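Local coordinates for polyketide biosynthesis 3-hydroxy-3-methylglutaryl-ACP synthase PksG (Bacillus subtilis, PDB 4YXV), which catalyses the aldol condensation of an acetyl group on an acyl carrier protein with a beta-ketothioester polyketide intermediate during bacillaene biosynthesis, at residues G14-D19 / R358-S363; Y196-T201 / L217-D222; Q245-H250 / T282-G287; L386-I391 / R403-E408. The protein carries 1 engineered substitution. All blocks are in the same frame, centred on the assembly; numbering follows the deposited sequence.

Contact 1 (G14-D19 / R358-S363)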
loop_
_atom_site.group_PDB
_atom_site.type_symbol
_atom_site.label_atom_id
_atom_site.label_comp_id
_atom_site.label_asym_id
_atom_site.label_seq_id
_atom_site.Cartn_x
_atom_site.Cartn_y
_atom_site.Cartn_z
ATOM N N GLY B 14 11.855 -19.424 -4.206
ATOM C CA GLY B 14 12.429 -20.094 -3.067
ATOM C C GLY B 14 13.831 -20.632 -3.299
ATOM O O GLY B 14 14.327 -20.777 -4.419
ATOM N N THR B 15 14.462 -20.889 -2.176
ATOM C CA THR B 15 15.737 -21.533 -2.116
ATOM C C THR B 15 15.475 -23.031 -1.990
ATOM O O THR B 15 16.216 -23.838 -2.521
ATOM C CB THR B 15 16.480 -20.990 -0.886
ATOM O OG1 THR B 15 17.094 -19.750 -1.240
ATOM C CG2 THR B 15 17.526 -21.944 -0.410
ATOM N N ALA B 16 14.398 -23.376 -1.288
ATOM C CA ALA B 16 14.038 -24.756 -1.011
ATOM C C ALA B 16 12.558 -25.035 -1.258
ATOM O O ALA B 16 11.721 -24.170 -1.079
ATOM C CB ALA B 16 14.374 -25.090 0.433
ATOM N N TYR B 17 12.243 -26.255 -1.674
ATOM C CA TYR B 17 10.869 -26.642 -1.915
ATOM C C TYR B 17 10.653 -28.011 -1.326
ATOM O O TYR B 17 11.608 -28.668 -0.913
ATOM C CB TYR B 17 10.586 -26.663 -3.409
ATOM C CG TYR B 17 11.236 -27.801 -4.157
ATOM C CD1 TYR B 17 10.527 -28.953 -4.465
ATOM C CD2 TYR B 17 12.553 -27.727 -4.584
ATOM C CE1 TYR B 17 11.113 -29.996 -5.164
ATOM C CE2 TYR B 17 13.151 -28.775 -5.288
ATOM C CZ TYR B 17 12.422 -29.905 -5.573
ATOM O OH TYR B 17 12.999 -30.946 -6.256
ATOM N N LEU B 18 9.394 -28.444 -1.286
ATOM C CA LEU B 18 9.095 -29.859 -1.073
ATOM C C LEU B 18 8.073 -30.436 -2.063
ATOM O O LEU B 18 7.243 -29.721 -2.637
ATOM C CB LEU B 18 8.710 -30.143 0.378
ATOM C CG LEU B 18 7.617 -29.318 1.025
ATOM C CD1 LEU B 18 6.253 -29.735 0.489
ATOM C CD2 LEU B 18 7.685 -29.473 2.544
ATOM N N ASP B 19 8.163 -31.755 -2.248
ATOM C CA ASP B 19 7.212 -32.514 -3.057
ATOM C C ASP B 19 5.880 -32.547 -2.291
ATOM O O ASP B 19 5.832 -32.980 -1.132
ATOM C CB ASP B 19 7.750 -33.934 -3.338
ATOM C CG ASP B 19 7.181 -34.544 -4.623
ATOM O OD1 ASP B 19 7.916 -34.515 -5.630
ATOM O OD2 ASP B 19 6.008 -35.008 -4.639
ATOM N N ARG B 358 17.006 -25.841 -10.049
ATOM C CA ARG B 358 18.161 -25.812 -9.166
ATOM C C ARG B 358 17.838 -25.565 -7.673
ATOM O O ARG B 358 18.754 -25.467 -6.900
ATOM C CB ARG B 358 19.218 -24.808 -9.690
ATOM N N ARG B 359 16.586 -25.541 -7.228
ATOM C CA ARG B 359 16.330 -25.383 -5.771
ATOM C C ARG B 359 16.590 -26.666 -5.007
ATOM O O ARG B 359 16.699 -27.719 -5.610
ATOM C CB ARG B 359 14.893 -24.927 -5.497
ATOM C CG ARG B 359 14.559 -23.611 -6.150
ATOM C CD ARG B 359 13.079 -23.352 -6.113
ATOM N NE ARG B 359 12.361 -24.325 -6.916
ATOM C CZ ARG B 359 11.054 -24.548 -6.836
ATOM N NH1 ARG B 359 10.296 -23.860 -5.991
ATOM N NH2 ARG B 359 10.514 -25.491 -7.593
ATOM N N TYR B 360 16.610 -26.567 -3.680
ATOM C CA TYR B 360 16.942 -27.679 -2.802
ATOM C C TYR B 360 15.682 -28.357 -2.325
ATOM O O TYR B 360 14.810 -27.709 -1.754
ATOM C CB TYR B 360 17.688 -27.154 -1.599
ATOM C CG TYR B 360 18.116 -28.169 -0.588
ATOM C CD1 TYR B 360 19.350 -28.811 -0.687
ATOM C CD2 TYR B 360 17.320 -28.455 0.525
ATOM C CE1 TYR B 360 19.767 -29.718 0.291
ATOM C CE2 TYR B 360 17.722 -29.369 1.498
ATOM C CZ TYR B 360 18.943 -29.994 1.380
ATOM O OH TYR B 360 19.327 -30.910 2.332
ATOM N N GLN B 361 15.587 -29.674 -2.529
ATOM C CA GLN B 361 14.412 -30.404 -2.102
ATOM C C GLN B 361 14.493 -30.794 -0.642
ATOM O O GLN B 361 15.282 -31.655 -0.290
ATOM C CB GLN B 361 14.214 -31.674 -2.907
ATOM C CG GLN B 361 13.031 -32.438 -2.342
ATOM C CD GLN B 361 12.508 -33.492 -3.253
ATOM O OE1 GLN B 361 13.118 -33.822 -4.270
ATOM N NE2 GLN B 361 11.348 -34.026 -2.899
ATOM N N LEU B 362 13.653 -30.198 0.194
ATOM C CA LEU B 362 13.583 -30.599 1.579
ATOM C C LEU B 362 13.090 -32.023 1.657
ATOM O O LEU B 362 12.303 -32.479 0.825
ATOM C CB LEU B 362 12.618 -29.718 2.364
ATOM C CG LEU B 362 12.936 -28.233 2.494
ATOM C CD1 LEU B 362 11.802 -27.529 3.225
ATOM C CD2 LEU B 362 14.258 -28.024 3.206
ATOM N N SER B 363 13.574 -32.723 2.665
ATOM C CA SER B 363 13.019 -33.989 3.074
ATOM C C SER B 363 12.027 -33.657 4.175
ATOM O O SER B 363 12.100 -32.588 4.781
ATOM C CB SER B 363 14.117 -34.865 3.654
ATOM O OG SER B 363 14.387 -34.482 4.997
#
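Y17 lays its ring between R359 and Q361, and this tyrosine contributes more of the buried area than any other residue. R359 brings NH2 over one face, the guanidinium and ring planes 19° apart; Y17 CB in turn lies over the guanidinium, off its centre, 3.8 Å from R359 NH1. Over the opposite face the backbone of Q361 makes a CH-pi contact, with Q361 CA 4.1 Å from the centre of the Y17 ring. The chi1 of 72° puts CG of Y17 between its own N and carbonyl carbon, which swings the ring across the neighbouring strand. The bonds beneath are those of two parallel strands, 16-19 and 360-361: Y360 N to T15 O (3.0 Å), Y17 N to Y360 O (3.0 Å) and L362 N to Y17 O (2.8 Å). Strand 41-44 completes the three-stranded sheet beyond 16-19. The A16 side is tight and buried: its CB sits 4.0 Å from L362 CG, and L362 goes on to L370 of helix 364-373. Toward D19 the contact thins and is partly open to solvent, where the extended Q361 reaches D19 CB with NE2 at 3.6 Å. R359, by contrast, is buried, its guanidinium bonded to the carbonyls of L356, G13 and R293.

Contact 2 (Y196-T201 / L217-D222); sequences YEVMDT and LMSYLD
D200 and S219 mark the nearest backbone approach, their CA atoms still 7.9 Å apart, so the irregular segment 196-201 passes helix 215-234 at a distance that side chains must bridge. Y196 does so lengthwise: with chi1 at 54°, its ring is aimed at the helix and its OH comes 2.9 Å from S219 OG. The two hydroxyls are hydrogen-bonded, and S219 OG also bonds to the hydroxyl of Y326. V198 comes up beside the same serine, CG1 3.7 Å from S219 OG. One turn on, D222 lies by the tyrosine hydroxyl, OD1 being 3.9 Å from Y196 OH, on the solvent side. The carboxylate of D200 is bonded to S216 through OD1 and to Y326 through OD2, while R103 of the second subunit makes a cation-pi contact with the Y196 ring. The segment thus joins helix and dimer interface beside the likely active site of this thiolase-fold enzyme: the D200 side chain is about 9 Å from that of H250, a proton donor/acceptor by similarity.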
loop_
_atom_site.group_PDB
_atom_site.type_symbol
_atom_site.label_atom_id
_atom_site.label_comp_id
_atom_site.label_asym_id
_atom_site.label_seq_id
_atom_site.Cartn_x
_atom_site.Cartn_y
_atom_site.Cartn_z
ATOM N N TYR B 196 -15.783 -5.043 -3.505
ATOM C CA TYR B 196 -16.824 -4.875 -2.502
ATOM C C TYR B 196 -16.335 -5.551 -1.254
ATOM O O TYR B 196 -15.519 -6.411 -1.320
ATOM C CB TYR B 196 -18.160 -5.504 -2.957
ATOM C CG TYR B 196 -18.053 -6.981 -3.370
ATOM C CD1 TYR B 196 -18.407 -8.011 -2.505
ATOM C CD2 TYR B 196 -17.574 -7.336 -4.647
ATOM C CE1 TYR B 196 -18.292 -9.345 -2.897
ATOM C CE2 TYR B 196 -17.439 -8.659 -5.030
ATOM C CZ TYR B 196 -17.797 -9.665 -4.172
ATOM O OH TYR B 196 -17.663 -10.983 -4.612
ATOM N N GLU B 197 -16.842 -5.159 -0.104
ATOM C CA GLU B 197 -16.485 -5.799 1.148
ATOM C C GLU B 197 -17.103 -7.184 1.278
ATOM O O GLU B 197 -18.302 -7.356 1.110
ATOM C CB GLU B 197 -16.945 -4.935 2.312
ATOM C CG GLU B 197 -16.193 -5.244 3.609
ATOM C CD GLU B 197 -16.853 -6.308 4.447
ATOM O OE1 GLU B 197 -18.032 -6.087 4.822
ATOM O OE2 GLU B 197 -16.189 -7.343 4.718
ATOM N N VAL B 198 -16.292 -8.173 1.607
ATOM C CA VAL B 198 -16.815 -9.510 1.839
ATOM C C VAL B 198 -16.040 -10.181 2.967
ATOM O O VAL B 198 -14.832 -10.010 3.101
ATOM C CB VAL B 198 -16.916 -10.357 0.526
ATOM C CG1 VAL B 198 -15.963 -9.872 -0.545
ATOM C CG2 VAL B 198 -16.710 -11.837 0.749
ATOM N N MET B 199 -16.777 -10.923 3.786
ATOM C CA MET B 199 -16.256 -11.629 4.934
ATOM C C MET B 199 -15.449 -12.834 4.468
ATOM O O MET B 199 -15.597 -13.936 4.965
ATOM C CB MET B 199 -17.441 -12.065 5.795
ATOM C CG MET B 199 -17.092 -12.508 7.204
ATOM S SD MET B 199 -18.569 -12.531 8.235
ATOM C CE MET B 199 -19.736 -13.416 7.206
ATOM N N ASP B 200 -14.564 -12.591 3.515
ATOM C CA ASP B 200 -13.757 -13.612 2.856
ATOM C C ASP B 200 -12.745 -14.150 3.879
ATOM O O ASP B 200 -12.900 -13.915 5.091
ATOM C CB ASP B 200 -13.041 -12.940 1.663
ATOM C CG ASP B 200 -12.702 -13.890 0.558
ATOM O OD1 ASP B 200 -12.894 -15.097 0.739
ATOM O OD2 ASP B 200 -12.232 -13.418 -0.487
ATOM N N THR B 201 -11.723 -14.868 3.419
ATOM C CA THR B 201 -10.622 -15.201 4.309
ATOM C C THR B 201 -9.764 -13.945 4.494
ATOM O O THR B 201 -9.393 -13.284 3.530
ATOM C CB THR B 201 -9.794 -16.418 3.819
ATOM O OG1 THR B 201 -8.988 -16.900 4.898
ATOM C CG2 THR B 201 -8.894 -16.086 2.613
ATOM N N LEU B 217 -14.250 -18.863 -3.010
ATOM C CA LEU B 217 -14.393 -19.329 -4.376
ATOM C C LEU B 217 -15.563 -18.623 -5.050
ATOM O O LEU B 217 -15.452 -18.184 -6.192
ATOM C CB LEU B 217 -14.592 -20.840 -4.423
ATOM C CG LEU B 217 -13.925 -21.576 -5.584
ATOM C CD1 LEU B 217 -14.544 -22.959 -5.718
ATOM C CD2 LEU B 217 -14.001 -20.831 -6.913
ATOM N N MET B 218 -16.683 -18.509 -4.347
ATOM C CA MET B 218 -17.830 -17.802 -4.911
ATOM C C MET B 218 -17.414 -16.411 -5.374
ATOM O O MET B 218 -17.660 -15.993 -6.521
ATOM C CB MET B 218 -18.919 -17.622 -3.872
ATOM C CG MET B 218 -19.616 -18.894 -3.434
ATOM S SD MET B 218 -21.028 -18.393 -2.452
ATOM C CE MET B 218 -22.190 -17.845 -3.722
ATOM N N SER B 219 -16.777 -15.727 -4.435
ATOM C CA SER B 219 -16.343 -14.365 -4.585
ATOM C C SER B 219 -15.320 -14.211 -5.700
ATOM O O SER B 219 -15.319 -13.230 -6.441
ATOM C CB SER B 219 -15.751 -13.931 -3.254
ATOM O OG SER B 219 -15.638 -12.534 -3.162
ATOM N N TYR B 220 -14.449 -15.197 -5.819
ATOM C CA TYR B 220 -13.459 -15.233 -6.904
ATOM C C TYR B 220 -14.187 -15.250 -8.261
ATOM O O TYR B 220 -13.821 -14.554 -9.192
ATOM C CB TYR B 220 -12.541 -16.479 -6.724
ATOM C CG TYR B 220 -11.463 -16.650 -7.769
ATOM C CD1 TYR B 220 -11.766 -17.172 -9.028
ATOM C CD2 TYR B 220 -10.155 -16.304 -7.521
ATOM C CE1 TYR B 220 -10.797 -17.339 -10.001
ATOM C CE2 TYR B 220 -9.175 -16.472 -8.496
ATOM C CZ TYR B 220 -9.509 -16.994 -9.740
ATOM O OH TYR B 220 -8.566 -17.152 -10.746
ATOM N N LEU B 221 -15.221 -16.073 -8.354
ATOM C CA LEU B 221 -15.890 -16.322 -9.611
ATOM C C LEU B 221 -16.856 -15.204 -9.959
ATOM O O LEU B 221 -17.043 -14.901 -11.147
ATOM C CB LEU B 221 -16.629 -17.645 -9.526
ATOM C CG LEU B 221 -15.756 -18.895 -9.433
ATOM C CD1 LEU B 221 -16.577 -20.122 -9.071
ATOM C CD2 LEU B 221 -15.058 -19.124 -10.763
ATOM N N ASP B 222 -17.498 -14.617 -8.934
ATOM C CA ASP B 222 -18.337 -13.448 -9.136
ATOM C C ASP B 222 -17.417 -12.382 -9.763
ATOM O O ASP B 222 -17.762 -11.749 -10.768
ATOM C CB ASP B 222 -18.883 -12.910 -7.816
ATOM C CG ASP B 222 -20.033 -13.751 -7.206
ATOM O OD1 ASP B 222 -20.346 -13.421 -6.028
ATOM O OD2 ASP B 222 -20.636 -14.681 -7.836
#

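Contact 3 (Q245-H250 / T282-G287); sequences QYLAYH and TRVKPG
The carbonyl oxygen of R283 takes the N-H of L247 at 2.8 Å (L247 N to R283 O), the N-H...O angle being 151° and the donor tilted 29° from the carbonyl plane. The same oxygen is touched by the alpha carbon of the preceding residue, Y246 CA to R283 O being 3.3 Å. Beyond this bond, L247 and R283 send their side chains the same way, side by side, and L247 CD1 lies over one face of the guanidinium, 3.6 Å from R283 NH2. That group is held by D279 in a salt bridge at NE and by the carbonyls of F244 and Y240 at NH1. Strand 246-249 is an edge strand, within this chain, of the mixed core sheet of the thiolase fold, and leads directly into H250, a proton donor/acceptor by similarity; strand 319-327 bonds to its other side, and the end of helix 276-283 meets it here. Further along, V284 turns CG2 to the edge of the Y249 ring, CG2 to Y249 CE2 measuring 3.9 Å. At the other end P286 CG packs 4.1 Å from Y246 CE1, the two side chains crossing at about a right angle.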
loop_
_atom_site.group_PDB
_atom_site.type_symbol
_atom_site.label_atom_id
_atom_site.label_comp_id
_atom_site.label_asym_id
_atom_site.label_seq_id
_atom_site.Cartn_x
_atom_site.Cartn_y
_atom_site.Cartn_z
ATOM N N GLN B 245 -5.355 -14.622 -26.698
ATOM C CA GLN B 245 -4.680 -15.833 -27.131
ATOM C C GLN B 245 -4.209 -16.691 -25.997
ATOM O O GLN B 245 -3.966 -17.868 -26.194
ATOM C CB GLN B 245 -3.508 -15.515 -28.037
ATOM C CG GLN B 245 -3.956 -15.220 -29.447
ATOM C CD GLN B 245 -4.555 -13.856 -29.549
ATOM O OE1 GLN B 245 -3.844 -12.872 -29.542
ATOM N NE2 GLN B 245 -5.880 -13.784 -29.643
ATOM N N TYR B 246 -4.026 -16.092 -24.830
ATOM C CA TYR B 246 -3.696 -16.819 -23.609
ATOM C C TYR B 246 -4.403 -16.122 -22.444
ATOM O O TYR B 246 -4.827 -14.960 -22.585
ATOM C CB TYR B 246 -2.177 -16.808 -23.366
ATOM C CG TYR B 246 -1.378 -17.614 -24.345
ATOM C CD1 TYR B 246 -1.250 -18.998 -24.203
ATOM C CD2 TYR B 246 -0.744 -16.996 -25.425
ATOM C CE1 TYR B 246 -0.513 -19.751 -25.111
ATOM C CE2 TYR B 246 -0.014 -17.733 -26.357
ATOM C CZ TYR B 246 0.102 -19.110 -26.199
ATOM O OH TYR B 246 0.834 -19.820 -27.129
ATOM N N LEU B 247 -4.512 -16.811 -21.312
ATOM C CA LEU B 247 -5.215 -16.273 -20.159
ATOM C C LEU B 247 -4.525 -16.628 -18.887
ATOM O O LEU B 247 -4.330 -17.794 -18.577
ATOM C CB LEU B 247 -6.641 -16.829 -20.073
ATOM C CG LEU B 247 -7.746 -16.342 -21.045
ATOM C CD1 LEU B 247 -8.998 -17.202 -20.906
ATOM C CD2 LEU B 247 -8.083 -14.870 -20.861
ATOM N N ALA B 248 -4.161 -15.611 -18.128
ATOM C CA ALA B 248 -3.544 -15.814 -16.821
ATOM C C ALA B 248 -4.517 -15.410 -15.741
ATOM O O ALA B 248 -5.202 -14.407 -15.883
ATOM C CB ALA B 248 -2.295 -14.985 -16.706
ATOM N N TYR B 249 -4.580 -16.209 -14.683
ATOM C CA TYR B 249 -5.524 -16.019 -13.606
ATOM C C TYR B 249 -4.728 -15.945 -12.368
ATOM O O TYR B 249 -3.651 -16.472 -12.331
ATOM C CB TYR B 249 -6.430 -17.249 -13.466
ATOM C CG TYR B 249 -7.405 -17.475 -14.597
ATOM C CD1 TYR B 249 -8.712 -17.017 -14.515
ATOM C CD2 TYR B 249 -7.011 -18.138 -15.762
ATOM C CE1 TYR B 249 -9.615 -17.226 -15.554
ATOM C CE2 TYR B 249 -7.894 -18.331 -16.814
ATOM C CZ TYR B 249 -9.195 -17.883 -16.698
ATOM O OH TYR B 249 -10.075 -18.079 -17.717
ATOM N N HIS B 250 -5.256 -15.294 -11.342
ATOM C CA HIS B 250 -4.719 -15.440 -9.990
ATOM C C HIS B 250 -4.869 -16.905 -9.628
ATOM O O HIS B 250 -5.989 -17.422 -9.552
ATOM C CB HIS B 250 -5.479 -14.556 -8.982
ATOM C CG HIS B 250 -5.227 -14.944 -7.562
ATOM N ND1 HIS B 250 -3.963 -14.982 -7.028
ATOM C CD2 HIS B 250 -6.059 -15.349 -6.580
ATOM C CE1 HIS B 250 -4.019 -15.389 -5.775
ATOM N NE2 HIS B 250 -5.283 -15.607 -5.471
ATOM N N THR B 282 -4.788 -25.058 -24.498
ATOM C CA THR B 282 -4.031 -24.173 -25.352
ATOM C C THR B 282 -3.811 -22.804 -24.698
ATOM O O THR B 282 -2.726 -22.231 -24.861
ATOM C CB THR B 282 -4.623 -23.999 -26.770
ATOM O OG1 THR B 282 -5.467 -22.857 -26.799
ATOM C CG2 THR B 282 -5.393 -25.248 -27.259
ATOM N N ARG B 283 -4.793 -22.297 -23.936
ATOM C CA ARG B 283 -4.779 -20.891 -23.496
ATOM C C ARG B 283 -4.475 -20.628 -22.047
ATOM O O ARG B 283 -4.056 -19.522 -21.691
ATOM C CB ARG B 283 -6.121 -20.227 -23.787
ATOM C CG ARG B 283 -6.448 -20.042 -25.264
ATOM C CD ARG B 283 -7.496 -18.953 -25.455
ATOM N NE ARG B 283 -8.744 -19.200 -24.703
ATOM C CZ ARG B 283 -9.645 -18.263 -24.400
ATOM N NH1 ARG B 283 -9.456 -16.999 -24.767
ATOM N NH2 ARG B 283 -10.727 -18.579 -23.696
ATOM N N VAL B 284 -4.694 -21.610 -21.200
ATOM C CA VAL B 284 -4.512 -21.416 -19.768
ATOM C C VAL B 284 -3.403 -22.259 -19.146
ATOM O O VAL B 284 -2.788 -21.821 -18.170
ATOM C CB VAL B 284 -5.825 -21.727 -19.061
ATOM C CG1 VAL B 284 -5.723 -21.570 -17.539
ATOM C CG2 VAL B 284 -6.906 -20.862 -19.666
ATOM N N LYS B 285 -3.155 -23.447 -19.697
ATOM C CA LYS B 285 -2.225 -24.453 -19.122
ATOM C C LYS B 285 -0.770 -23.988 -19.037
ATOM O O LYS B 285 -0.065 -24.362 -18.092
ATOM C CB LYS B 285 -2.297 -25.764 -19.956
ATOM C CG LYS B 285 -1.318 -26.870 -19.590
ATOM C CD LYS B 285 -1.637 -27.466 -18.220
ATOM C CE LYS B 285 -0.683 -28.591 -17.841
ATOM N NZ LYS B 285 -0.593 -29.616 -18.924
ATOM N N PRO B 286 -0.299 -23.234 -20.045
ATOM C CA PRO B 286 1.062 -22.710 -19.970
ATOM C C PRO B 286 1.291 -21.802 -18.754
ATOM O O PRO B 286 2.357 -21.840 -18.148
ATOM C CB PRO B 286 1.206 -21.910 -21.275
ATOM C CG PRO B 286 0.211 -22.511 -22.208
ATOM C CD PRO B 286 -0.927 -22.972 -21.349
ATOM N N GLY B 287 0.308 -20.973 -18.411
ATOM C CA GLY B 287 0.431 -20.091 -17.259
ATOM C C GLY B 287 0.437 -20.844 -15.952
ATOM O O GLY B 287 0.819 -20.296 -14.906
#

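Contact 4 (L386-I391 / R403-E408)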
loop_
_atom_site.group_PDB
_atom_site.type_symbol
_atom_site.label_atom_id
_atom_site.label_comp_id
_atom_site.label_asym_id
_atom_site.label_seq_id
_atom_site.Cartn_x
_atom_site.Cartn_y
_atom_site.Cartn_z
ATOM N N LEU B 386 20.644 -15.780 13.093
ATOM C CA LEU B 386 20.161 -16.916 12.333
ATOM C C LEU B 386 21.293 -17.829 11.976
ATOM O O LEU B 386 22.357 -17.373 11.566
ATOM C CB LEU B 386 19.446 -16.447 11.075
ATOM C CG LEU B 386 18.069 -15.896 11.417
ATOM C CD1 LEU B 386 17.666 -14.735 10.531
ATOM C CD2 LEU B 386 17.075 -17.030 11.320
ATOM N N ASP B 387 21.050 -19.123 12.154
ATOM C CA ASP B 387 21.998 -20.166 11.789
ATOM C C ASP B 387 21.734 -20.567 10.332
ATOM O O ASP B 387 20.660 -21.055 9.998
ATOM C CB ASP B 387 21.815 -21.352 12.747
ATOM C CG ASP B 387 22.906 -22.410 12.616
ATOM O OD1 ASP B 387 24.060 -22.071 12.286
ATOM O OD2 ASP B 387 22.589 -23.590 12.862
ATOM N N PHE B 388 22.711 -20.335 9.469
ATOM C CA PHE B 388 22.562 -20.595 8.040
ATOM C C PHE B 388 22.809 -22.057 7.725
ATOM O O PHE B 388 22.501 -22.516 6.620
ATOM C CB PHE B 388 23.541 -19.757 7.225
ATOM C CG PHE B 388 23.192 -18.317 7.153
ATOM C CD1 PHE B 388 23.022 -17.566 8.308
ATOM C CD2 PHE B 388 23.064 -17.698 5.932
ATOM C CE1 PHE B 388 22.716 -16.224 8.245
ATOM C CE2 PHE B 388 22.760 -16.354 5.865
ATOM C CZ PHE B 388 22.584 -15.618 7.022
ATOM N N GLU B 389 23.415 -22.770 8.679
ATOM C CA GLU B 389 23.698 -24.190 8.526
ATOM C C GLU B 389 22.834 -24.984 9.502
ATOM O O GLU B 389 23.285 -25.957 10.090
ATOM C CB GLU B 389 25.202 -24.506 8.737
ATOM C CG GLU B 389 26.200 -23.661 7.943
ATOM C CD GLU B 389 26.172 -23.883 6.431
ATOM O OE1 GLU B 389 27.045 -23.309 5.748
ATOM O OE2 GLU B 389 25.304 -24.619 5.904
ATOM N N MET B 390 21.589 -24.553 9.675
ATOM C CA MET B 390 20.627 -25.316 10.470
ATOM C C MET B 390 20.166 -26.528 9.682
ATOM O O MET B 390 19.949 -27.597 10.260
ATOM C CB MET B 390 19.426 -24.467 10.880
ATOM C CG MET B 390 18.643 -23.858 9.734
ATOM S SD MET B 390 17.320 -22.849 10.408
ATOM C CE MET B 390 16.162 -24.123 10.936
ATOM N N ILE B 391 19.999 -26.344 8.373
ATOM C CA ILE B 391 19.853 -27.456 7.446
ATOM C C ILE B 391 21.138 -27.451 6.654
ATOM O O ILE B 391 21.253 -26.763 5.643
ATOM C CB ILE B 391 18.636 -27.313 6.532
ATOM C CG1 ILE B 391 17.352 -27.455 7.366
ATOM C CG2 ILE B 391 18.663 -28.378 5.449
ATOM C CD1 ILE B 391 16.163 -26.690 6.829
ATOM N N ARG B 403 23.073 -14.241 -3.523
ATOM C CA ARG B 403 21.682 -14.185 -3.086
ATOM C C ARG B 403 21.633 -13.697 -1.636
ATOM O O ARG B 403 22.555 -13.926 -0.854
ATOM C CB ARG B 403 21.014 -15.562 -3.215
ATOM C CG ARG B 403 20.562 -15.880 -4.648
ATOM C CD ARG B 403 20.244 -17.355 -4.915
ATOM N NE ARG B 403 21.074 -18.246 -4.086
ATOM C CZ ARG B 403 20.620 -19.217 -3.284
ATOM N NH1 ARG B 403 19.309 -19.502 -3.207
ATOM N NH2 ARG B 403 21.497 -19.929 -2.565
ATOM N N LEU B 404 20.558 -12.995 -1.306
ATOM C CA LEU B 404 20.485 -12.257 -0.081
ATOM C C LEU B 404 19.778 -13.126 0.922
ATOM O O LEU B 404 18.844 -13.847 0.547
ATOM C CB LEU B 404 19.706 -10.956 -0.313
ATOM C CG LEU B 404 19.720 -9.952 0.839
ATOM C CD1 LEU B 404 21.105 -9.360 1.019
ATOM C CD2 LEU B 404 18.759 -8.828 0.594
ATOM N N PHE B 405 20.213 -13.061 2.176
ATOM C CA PHE B 405 19.603 -13.828 3.223
ATOM C C PHE B 405 19.563 -13.013 4.489
ATOM O O PHE B 405 20.387 -12.133 4.662
ATOM C CB PHE B 405 20.387 -15.111 3.460
ATOM C CG PHE B 405 20.312 -16.070 2.316
ATOM C CD1 PHE B 405 19.161 -16.816 2.103
ATOM C CD2 PHE B 405 21.364 -16.203 1.433
ATOM C CE1 PHE B 405 19.058 -17.681 1.030
ATOM C CE2 PHE B 405 21.271 -17.072 0.356
ATOM C CZ PHE B 405 20.113 -17.810 0.150
ATOM N N LEU B 406 18.603 -13.310 5.374
ATOM C CA LEU B 406 18.480 -12.589 6.613
ATOM C C LEU B 406 19.459 -13.144 7.615
ATOM O O LEU B 406 19.334 -14.294 8.022
ATOM C CB LEU B 406 17.086 -12.702 7.174
ATOM C CG LEU B 406 16.890 -11.993 8.525
ATOM C CD1 LEU B 406 17.070 -10.498 8.423
ATOM C CD2 LEU B 406 15.512 -12.277 9.076
ATOM N N GLU B 407 20.431 -12.313 8.003
ATOM C CA GLU B 407 21.459 -12.663 8.982
ATOM C C GLU B 407 20.901 -12.478 10.377
ATOM O O GLU B 407 20.855 -13.414 11.145
ATOM C CB GLU B 407 22.694 -11.780 8.806
ATOM C CG GLU B 407 23.930 -12.309 9.521
ATOM C CD GLU B 407 25.095 -11.330 9.516
ATOM O OE1 GLU B 407 25.439 -10.784 8.437
ATOM O OE2 GLU B 407 25.670 -11.104 10.608
ATOM N N GLU B 408 20.485 -11.267 10.722
ATOM C CA GLU B 408 19.905 -11.070 12.046
ATOM C C GLU B 408 18.994 -9.868 12.211
ATOM O O GLU B 408 18.940 -8.953 11.379
ATOM C CB GLU B 408 20.998 -11.000 13.107
ATOM C CG GLU B 408 21.946 -9.822 12.951
ATOM C CD GLU B 408 22.603 -9.420 14.253
ATOM O OE1 GLU B 408 23.774 -8.968 14.201
ATOM O OE2 GLU B 408 21.943 -9.557 15.314
#
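F388 presents the edge of its ring to strand 403-410: E407 CA lies near the ring plane, 3.7 Å from F388 CZ, with the carbonyl of L386 in that plane too. R417 makes a cation-pi contact with this ring, and the Y48 ring meets it with the planes nearly parallel. F388 CE2 packs 3.6 Å from F405 CB, but the F405 ring itself turns away, and its edge meets a face of the R403 guanidinium. Both phenylalanines keep CG beside the backbone N (chi1 -73° for F388), which in F388 carries the ring across to the strand. L386 crosses L406 obliquely, CD1 being 3.5 Å from L406 CG. A single backbone bond joins the two segments, L386 N to E407 O at 3.1 Å; it is bent at the hydrogen, 135°. Just past the short outer strand 384-385, this bond continues its pairing with 403-410, the middle strand of a small antiparallel sheet. Along the other edge of strand 403-410, E407 and E408 both face K415 of strand 413-419, the arrangement of a classic beta bulge.

How the contacts relate
Along the chain, contacts 2 and 3 come one after the other inside the long loop closed by contact 1, and contact 4 follows it. Contacts 2 and 3, centres about 22 Å apart, touch where Y220 OH of helix 215-234 probably bonds to the carbonyl of H250, tying the helix to the end of strand 246-249 at the likely active site. Contacts 1 and 4, centres about 16 Å apart, touch through T15, which packs on F405; each belongs to a separate three-stranded sheet. The centres of contacts 3 and 4 are about 36 Å apart, on opposite sides of the chain's centre. Both small sheets lie away from the likely catalytic residues, and contact 1 joins N-terminal to C-terminal chain there.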